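Local atomic coordinates of 350aa long hypothetical aspartate-semialdehyde dehydrogenase (PDB entry 2EP5), a protein that probably reduces malonyl-CoA to malonate semialdehyde with NADPH, as a member of the aspartate-semialdehyde dehydrogenase family. Residues G243-I248 against R321-G326; Q283-R288 against M306-G311. One frame throughout, in Å; residues are numbered along the deposited sequence.

Both interactions belong to one mixed sheet of the dimerisation domain, in which strands 244-251, 319-326, 308-316 and 285-287 lie in that order; their centres are 10 Å apart. Strands 308-316 and 319-326, consecutive in the chain, join them: V323 O lies 2.7 Å from G311 N and L325 N 2.8 Å from T309 O, both probable hydrogen bonds. Interaction 1 is antiparallel and carries H244, the predicted proton acceptor, with its side chain about 4 Å from that of C151, the predicted acyl-thioester residue. Interaction 2, the parallel outer pair, stands further off, the V308 side chain being about 9 Å from that of H244.

Interaction 1 (G243-I248 against R321-G326); sequences GHMGVI and RLVVLG
I248 and L322 pair across an antiparallel junction, their side chains lying next to each other and pointing the same way, with I248 CD1 3.9 Å from L322 CD1. The same methyl also reaches V324 CG1, at 4.1 Å. V324 holds that branch between its backbone N and carbonyl carbon (chi1 62°), which directs it over the neighbouring strand, where it rests 3.6 Å from G246 O. Glycine suits that place, because the bare CA of G246 lets the valine lie close. On the other face M245 extends as far as SD, with CG anti to its N (chi1 178°), and bends only at the last torsion, where CE turns toward L325 CG; its CG and SD cross V323 CG1 at a slant, the CG at 3.9 Å. Beta-branched and other bulky apolar residues fit here because both faces of the sheet are buried.

Between these two layers of side chains, three hydrogen-bonded pairs, H244 with G326, G246 with V324 and I248 with L322, each exchange two backbone bonds. I248 N to L322 O spans 2.9 Å, whereas G326 N to H244 O, at 3.3 Å, is the longest of the six. This pairing fixes the backbone of H244 and sends its imidazole to the same face as V324. Just before it, G243 has a positive phi of 116°, a conformation that glycine adopts readily; its N is bound by N328 OD1.

Helix 151-160 covers the H244 face, bringing C151, T152 and I155 against the histidine and M156 against V324. The M245 face meets P294 and P296, as well as I197 and P199 of the second subunit, while R321 NH1 bonds T234 OG1 of that subunit. Strands 171-178 and 308-316 flank the pair, the first beside 244-251 and the second beside 319-326.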
ATOM      1  N   GLY A 243       0.928 -15.190   1.038  1.00 21.50           N
ATOM      2  CA  GLY A 243       2.012 -15.657   1.880  1.00 21.57           C
ATOM      3  C   GLY A 243       1.757 -15.445   3.357  1.00 23.15           C
ATOM      4  O   GLY A 243       1.496 -14.318   3.793  1.00 23.80           O
ATOM      5  N   HIS A 244       1.803 -16.539   4.115  1.00 21.59           N
ATOM      6  CA  HIS A 244       1.609 -16.508   5.558  1.00 22.35           C
ATOM      7  C   HIS A 244       2.954 -16.714   6.239  1.00 23.99           C
ATOM      8  O   HIS A 244       3.650 -17.704   5.992  1.00 23.79           O
ATOM      9  CB  HIS A 244       0.664 -17.620   6.014  1.00 21.51           C
ATOM     10  CG  HIS A 244      -0.777 -17.345   5.728  1.00 20.36           C
ATOM     11  ND1 HIS A 244      -1.219 -16.139   5.227  1.00 18.26           N
ATOM     12  CD2 HIS A 244      -1.880 -18.115   5.887  1.00 16.71           C
ATOM     13  CE1 HIS A 244      -2.532 -16.177   5.091  1.00 18.78           C
ATOM     14  NE2 HIS A 244      -2.957 -17.365   5.484  1.00 19.01           N
ATOM     15  N   MET A 245       3.319 -15.771   7.095  1.00 23.46           N
ATOM     16  CA  MET A 245       4.570 -15.867   7.814  1.00 24.11           C
ATOM     17  C   MET A 245       4.271 -16.296   9.247  1.00 24.21           C
ATOM     18  O   MET A 245       3.204 -15.991   9.793  1.00 24.56           O
ATOM     19  CB  MET A 245       5.290 -14.516   7.794  1.00 25.41           C
ATOM     20  CG  MET A 245       6.594 -14.503   8.580  1.00 32.54           C
ATOM     21  SD  MET A 245       7.675 -13.137   8.103  1.00 38.08           S
ATOM     22  CE  MET A 245       7.949 -13.533   6.380  1.00 34.30           C
ATOM     23  N   GLY A 246       5.209 -17.015   9.851  1.00 23.06           N
ATOM     24  CA  GLY A 246       5.022 -17.461  11.215  1.00 20.75           C
ATOM     25  C   GLY A 246       6.313 -17.422  12.008  1.00 21.59           C
ATOM     26  O   GLY A 246       7.344 -17.935  11.558  1.00 21.74           O
ATOM     27  N   VAL A 247       6.267 -16.782  13.173  1.00 19.35           N
ATOM     28  CA  VAL A 247       7.427 -16.721  14.048  1.00 19.22           C
ATOM     29  C   VAL A 247       7.165 -17.783  15.103  1.00 19.09           C
ATOM     30  O   VAL A 247       6.240 -17.658  15.914  1.00 16.89           O
ATOM     31  CB  VAL A 247       7.566 -15.356  14.746  1.00 20.45           C
ATOM     32  CG1 VAL A 247       8.784 -15.367  15.665  1.00 18.67           C
ATOM     33  CG2 VAL A 247       7.698 -14.266  13.711  1.00 22.83           C
ATOM     34  N   ILE A 248       7.975 -18.834  15.073  1.00 19.20           N
ATOM     35  CA  ILE A 248       7.826 -19.938  15.996  1.00 18.79           C
ATOM     36  C   ILE A 248       8.897 -19.926  17.081  1.00 19.76           C
ATOM     37  O   ILE A 248      10.093 -19.838  16.793  1.00 18.62           O
ATOM     38  CB  ILE A 248       7.862 -21.285  15.220  1.00 19.77           C
ATOM     39  CG1 ILE A 248       6.739 -21.289  14.168  1.00 19.88           C
ATOM     40  CG2 ILE A 248       7.710 -22.476  16.185  1.00 17.54           C
ATOM     41  CD1 ILE A 248       6.729 -22.511  13.261  1.00 18.60           C
ATOM     42  N   ARG A 321      14.211 -20.481  18.147  1.00 21.86           N
ATOM     43  CA  ARG A 321      13.353 -19.647  17.319  1.00 21.65           C
ATOM     44  C   ARG A 321      13.596 -19.850  15.832  1.00 20.21           C
ATOM     45  O   ARG A 321      14.695 -20.210  15.410  1.00 19.78           O
ATOM     46  CB  ARG A 321      13.538 -18.162  17.634  1.00 23.27           C
ATOM     47  CG  ARG A 321      12.535 -17.306  16.857  1.00 26.66           C
ATOM     48  CD  ARG A 321      13.079 -15.947  16.500  1.00 27.75           C
ATOM     49  NE  ARG A 321      14.379 -16.023  15.836  1.00 26.82           N
ATOM     50  CZ  ARG A 321      15.196 -14.983  15.713  1.00 23.93           C
ATOM     51  NH1 ARG A 321      14.834 -13.805  16.201  1.00 21.55           N
ATOM     52  NH2 ARG A 321      16.385 -15.125  15.149  1.00 27.28           N
ATOM     53  N   LEU A 322      12.557 -19.606  15.041  1.00 19.27           N
ATOM     54  CA  LEU A 322      12.656 -19.736  13.599  1.00 20.43           C
ATOM     55  C   LEU A 322      11.481 -19.046  12.924  1.00 20.92           C
ATOM     56  O   LEU A 322      10.408 -18.907  13.517  1.00 20.27           O
ATOM     57  CB  LEU A 322      12.730 -21.215  13.195  1.00 21.10           C
ATOM     58  CG  LEU A 322      11.571 -22.178  13.457  1.00 23.33           C
ATOM     59  CD1 LEU A 322      10.465 -21.956  12.433  1.00 26.19           C
ATOM     60  CD2 LEU A 322      12.077 -23.601  13.346  1.00 23.88           C
ATOM     61  N   VAL A 323      11.714 -18.583  11.696  1.00 21.63           N
ATOM     62  CA  VAL A 323      10.703 -17.903  10.890  1.00 21.52           C
ATOM     63  C   VAL A 323      10.432 -18.747   9.646  1.00 21.87           C
ATOM     64  O   VAL A 323      11.354 -19.135   8.922  1.00 20.75           O
ATOM     65  CB  VAL A 323      11.176 -16.488  10.444  1.00 23.60           C
ATOM     66  CG1 VAL A 323      10.124 -15.842   9.554  1.00 19.36           C
ATOM     67  CG2 VAL A 323      11.434 -15.602  11.676  1.00 24.37           C
ATOM     68  N   VAL A 324       9.160 -19.035   9.406  1.00 21.30           N
ATOM     69  CA  VAL A 324       8.769 -19.838   8.260  1.00 18.56           C
ATOM     70  C   VAL A 324       7.772 -19.072   7.395  1.00 18.02           C
ATOM     71  O   VAL A 324       6.976 -18.275   7.893  1.00 17.34           O
ATOM     72  CB  VAL A 324       8.138 -21.164   8.713  1.00 16.92           C
ATOM     73  CG1 VAL A 324       6.879 -20.882   9.524  1.00 15.47           C
ATOM     74  CG2 VAL A 324       7.825 -22.039   7.507  1.00 16.49           C
ATOM     75  N   LEU A 325       7.825 -19.321   6.095  1.00 18.17           N
ATOM     76  CA  LEU A 325       6.941 -18.655   5.156  1.00 16.72           C
ATOM     77  C   LEU A 325       6.430 -19.682   4.161  1.00 16.43           C
ATOM     78  O   LEU A 325       7.150 -20.600   3.784  1.00 16.21           O
ATOM     79  CB  LEU A 325       7.708 -17.549   4.431  1.00 17.16           C
ATOM     80  CG  LEU A 325       7.015 -16.521   3.510  1.00 20.36           C
ATOM     81  CD1 LEU A 325       7.294 -16.846   2.061  1.00 20.50           C
ATOM     82  CD2 LEU A 325       5.524 -16.466   3.790  1.00 19.61           C
ATOM     83  N   GLY A 326       5.175 -19.529   3.757  1.00 17.28           N
ATOM     84  CA  GLY A 326       4.588 -20.439   2.794  1.00 19.70           C
ATOM     85  C   GLY A 326       3.462 -19.784   2.011  1.00 20.67           C
ATOM     86  O   GLY A 326       2.863 -18.809   2.465  1.00 21.51           O
TER

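Interaction 2 (Q283-R288 against M306-G311); sequences QPIIVR and MAVTVG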
ATOM      1  N   GLN A 283      12.167 -30.253  -2.503  1.00 32.78           N
ATOM      2  CA  GLN A 283      12.585 -29.980  -1.126  1.00 32.72           C
ATOM      3  C   GLN A 283      11.453 -29.198  -0.460  1.00 30.41           C
ATOM      4  O   GLN A 283      11.379 -27.977  -0.583  1.00 32.43           O
ATOM      5  CB  GLN A 283      13.880 -29.157  -1.103  1.00 34.48           C
ATOM      6  CG  GLN A 283      14.597 -29.221   0.241  1.00 40.59           C
ATOM      7  CD  GLN A 283      15.843 -28.345   0.315  1.00 43.51           C
ATOM      8  OE1 GLN A 283      16.707 -28.388  -0.569  1.00 47.23           O
ATOM      9  NE2 GLN A 283      15.949 -27.558   1.382  1.00 40.10           N
ATOM     10  N   PRO A 284      10.560 -29.894   0.265  1.00 28.02           N
ATOM     11  CA  PRO A 284       9.422 -29.258   0.942  1.00 25.52           C
ATOM     12  C   PRO A 284       9.786 -28.141   1.909  1.00 24.69           C
ATOM     13  O   PRO A 284       8.965 -27.276   2.202  1.00 25.07           O
ATOM     14  CB  PRO A 284       8.726 -30.431   1.623  1.00 23.55           C
ATOM     15  CG  PRO A 284       9.859 -31.359   1.915  1.00 25.88           C
ATOM     16  CD  PRO A 284      10.663 -31.313   0.645  1.00 24.88           C
ATOM     17  N   ILE A 285      11.018 -28.162   2.401  1.00 23.91           N
ATOM     18  CA  ILE A 285      11.477 -27.136   3.319  1.00 25.31           C
ATOM     19  C   ILE A 285      12.796 -26.556   2.829  1.00 26.02           C
ATOM     20  O   ILE A 285      13.757 -27.286   2.594  1.00 26.17           O
ATOM     21  CB  ILE A 285      11.691 -27.699   4.739  1.00 24.97           C
ATOM     22  CG1 ILE A 285      10.387 -28.316   5.266  1.00 23.47           C
ATOM     23  CG2 ILE A 285      12.174 -26.583   5.661  1.00 23.13           C
ATOM     24  CD1 ILE A 285      10.542 -29.093   6.584  1.00 24.57           C
ATOM     25  N   ILE A 286      12.830 -25.241   2.659  1.00 26.68           N
ATOM     26  CA  ILE A 286      14.037 -24.556   2.216  1.00 26.51           C
ATOM     27  C   ILE A 286      14.577 -23.733   3.381  1.00 28.03           C
ATOM     28  O   ILE A 286      13.820 -23.012   4.042  1.00 28.93           O
ATOM     29  CB  ILE A 286      13.746 -23.586   1.052  1.00 26.68           C
ATOM     30  CG1 ILE A 286      13.284 -24.362  -0.178  1.00 27.06           C
ATOM     31  CG2 ILE A 286      14.987 -22.756   0.736  1.00 24.43           C
ATOM     32  CD1 ILE A 286      12.781 -23.469  -1.310  1.00 27.72           C
ATOM     33  N   VAL A 287      15.876 -23.841   3.638  1.00 27.90           N
ATOM     34  CA  VAL A 287      16.492 -23.073   4.717  1.00 25.77           C
ATOM     35  C   VAL A 287      17.345 -21.950   4.126  1.00 27.07           C
ATOM     36  O   VAL A 287      18.169 -22.168   3.235  1.00 27.16           O
ATOM     37  CB  VAL A 287      17.365 -23.971   5.624  1.00 24.66           C
ATOM     38  CG1 VAL A 287      18.060 -23.129   6.675  1.00 21.83           C
ATOM     39  CG2 VAL A 287      16.496 -25.027   6.305  1.00 23.12           C
ATOM     40  N   ARG A 288      17.127 -20.738   4.621  1.00 27.17           N
ATOM     41  CA  ARG A 288      17.866 -19.576   4.158  1.00 27.56           C
ATOM     42  C   ARG A 288      18.882 -19.133   5.207  1.00 29.03           C
ATOM     43  O   ARG A 288      18.553 -19.032   6.386  1.00 29.29           O
ATOM     44  CB  ARG A 288      16.889 -18.441   3.857  1.00 27.11           C
ATOM     45  CG  ARG A 288      16.221 -18.588   2.513  1.00 29.23           C
ATOM     46  CD  ARG A 288      17.202 -18.196   1.441  1.00 31.20           C
ATOM     47  NE  ARG A 288      17.120 -19.016   0.245  1.00 33.60           N
ATOM     48  CZ  ARG A 288      17.953 -18.889  -0.782  1.00 36.24           C
ATOM     49  NH1 ARG A 288      18.916 -17.975  -0.735  1.00 34.84           N
ATOM     50  NH2 ARG A 288      17.828 -19.673  -1.848  1.00 36.24           N
ATOM     51  N   MET A 306       4.808 -24.777  -3.190  1.00 23.27           N
ATOM     52  CA  MET A 306       4.613 -26.004  -2.427  1.00 24.47           C
ATOM     53  C   MET A 306       5.686 -26.173  -1.362  1.00 24.65           C
ATOM     54  O   MET A 306       5.570 -27.019  -0.479  1.00 25.94           O
ATOM     55  CB  MET A 306       4.616 -27.226  -3.351  1.00 23.20           C
ATOM     56  CG  MET A 306       3.273 -27.486  -4.004  1.00 23.49           C
ATOM     57  SD  MET A 306       1.971 -27.550  -2.756  1.00 22.73           S
ATOM     58  CE  MET A 306       2.222 -29.190  -2.095  1.00 20.15           C
ATOM     59  N   ALA A 307       6.729 -25.360  -1.445  1.00 24.27           N
ATOM     60  CA  ALA A 307       7.810 -25.431  -0.481  1.00 25.22           C
ATOM     61  C   ALA A 307       7.713 -24.258   0.492  1.00 24.55           C
ATOM     62  O   ALA A 307       7.331 -23.154   0.111  1.00 25.72           O
ATOM     63  CB  ALA A 307       9.163 -25.411  -1.211  1.00 25.04           C
ATOM     64  N   VAL A 308       8.034 -24.506   1.754  1.00 22.45           N
ATOM     65  CA  VAL A 308       8.013 -23.445   2.753  1.00 21.48           C
ATOM     66  C   VAL A 308       9.458 -23.007   2.962  1.00 21.35           C
ATOM     67  O   VAL A 308      10.385 -23.809   2.820  1.00 22.14           O
ATOM     68  CB  VAL A 308       7.445 -23.928   4.102  1.00 20.54           C
ATOM     69  CG1 VAL A 308       6.012 -24.396   3.923  1.00 16.37           C
ATOM     70  CG2 VAL A 308       8.325 -25.034   4.663  1.00 17.50           C
ATOM     71  N   THR A 309       9.656 -21.738   3.288  1.00 19.67           N
ATOM     72  CA  THR A 309      11.002 -21.240   3.495  1.00 19.24           C
ATOM     73  C   THR A 309      11.197 -20.862   4.956  1.00 19.81           C
ATOM     74  O   THR A 309      10.404 -20.105   5.515  1.00 18.97           O
ATOM     75  CB  THR A 309      11.272 -20.017   2.613  1.00 19.35           C
ATOM     76  OG1 THR A 309      10.973 -20.343   1.247  1.00 19.68           O
ATOM     77  CG2 THR A 309      12.725 -19.590   2.726  1.00 16.49           C
ATOM     78  N   VAL A 310      12.257 -21.398   5.555  1.00 19.49           N
ATOM     79  CA  VAL A 310      12.591 -21.147   6.951  1.00 20.03           C
ATOM     80  C   VAL A 310      13.874 -20.324   7.045  1.00 22.64           C
ATOM     81  O   VAL A 310      14.806 -20.511   6.258  1.00 24.85           O
ATOM     82  CB  VAL A 310      12.813 -22.472   7.726  1.00 20.31           C
ATOM     83  CG1 VAL A 310      13.241 -22.178   9.140  1.00 21.44           C
ATOM     84  CG2 VAL A 310      11.536 -23.310   7.732  1.00 19.86           C
ATOM     85  N   GLY A 311      13.910 -19.412   8.012  1.00 23.12           N
ATOM     86  CA  GLY A 311      15.076 -18.575   8.214  1.00 20.72           C
ATOM     87  C   GLY A 311      15.202 -18.144   9.665  1.00 22.02           C
ATOM     88  O   GLY A 311      14.364 -18.484  10.504  1.00 20.75           O
TER
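I286 O accepts a nearly straight hydrogen bond from V310 N (2.7 Å, N-H...O angle 177°), and T309 CA lies 3.4 Å from the same I286 O in a CA-H...O contact. V308 is tied through both its backbone polar atoms: its N donates to P284 O at 3.0 Å, from a direction tilted out of the carbonyl plane, and its O takes I286 N at 2.8 Å. R288 N to V310 O completes the parallel pattern, in which bonds run alternately forward and back. P284, with no N-H to offer, fits the position just before the strand, where its carbonyl is what takes part in the pairing.

On one face I285 bridges two valines of the neighbouring strand. Its CG1 meets V308 CG2 and its CG2 meets V310 CG2, each at 3.9 Å; with chi1 at -58° the diverging branches are turned so that CG1, beside the backbone N, faces V308 and CG2 faces V310. On the other face I286 CD1 reaches the small A307 CB, and R288 CG passes obliquely over T309 CG2 at 3.6 Å before the guanidinium turns off to a salt bridge with E290.

Helices 151-160 and 258-266 pack on the I285 face, and helix 302-305 on that of I286. The two parallel strands, joined by a connection that holds short helices, make one edge of the mixed sheet, as counted in this chain, in a GAPDH-like C-terminal domain.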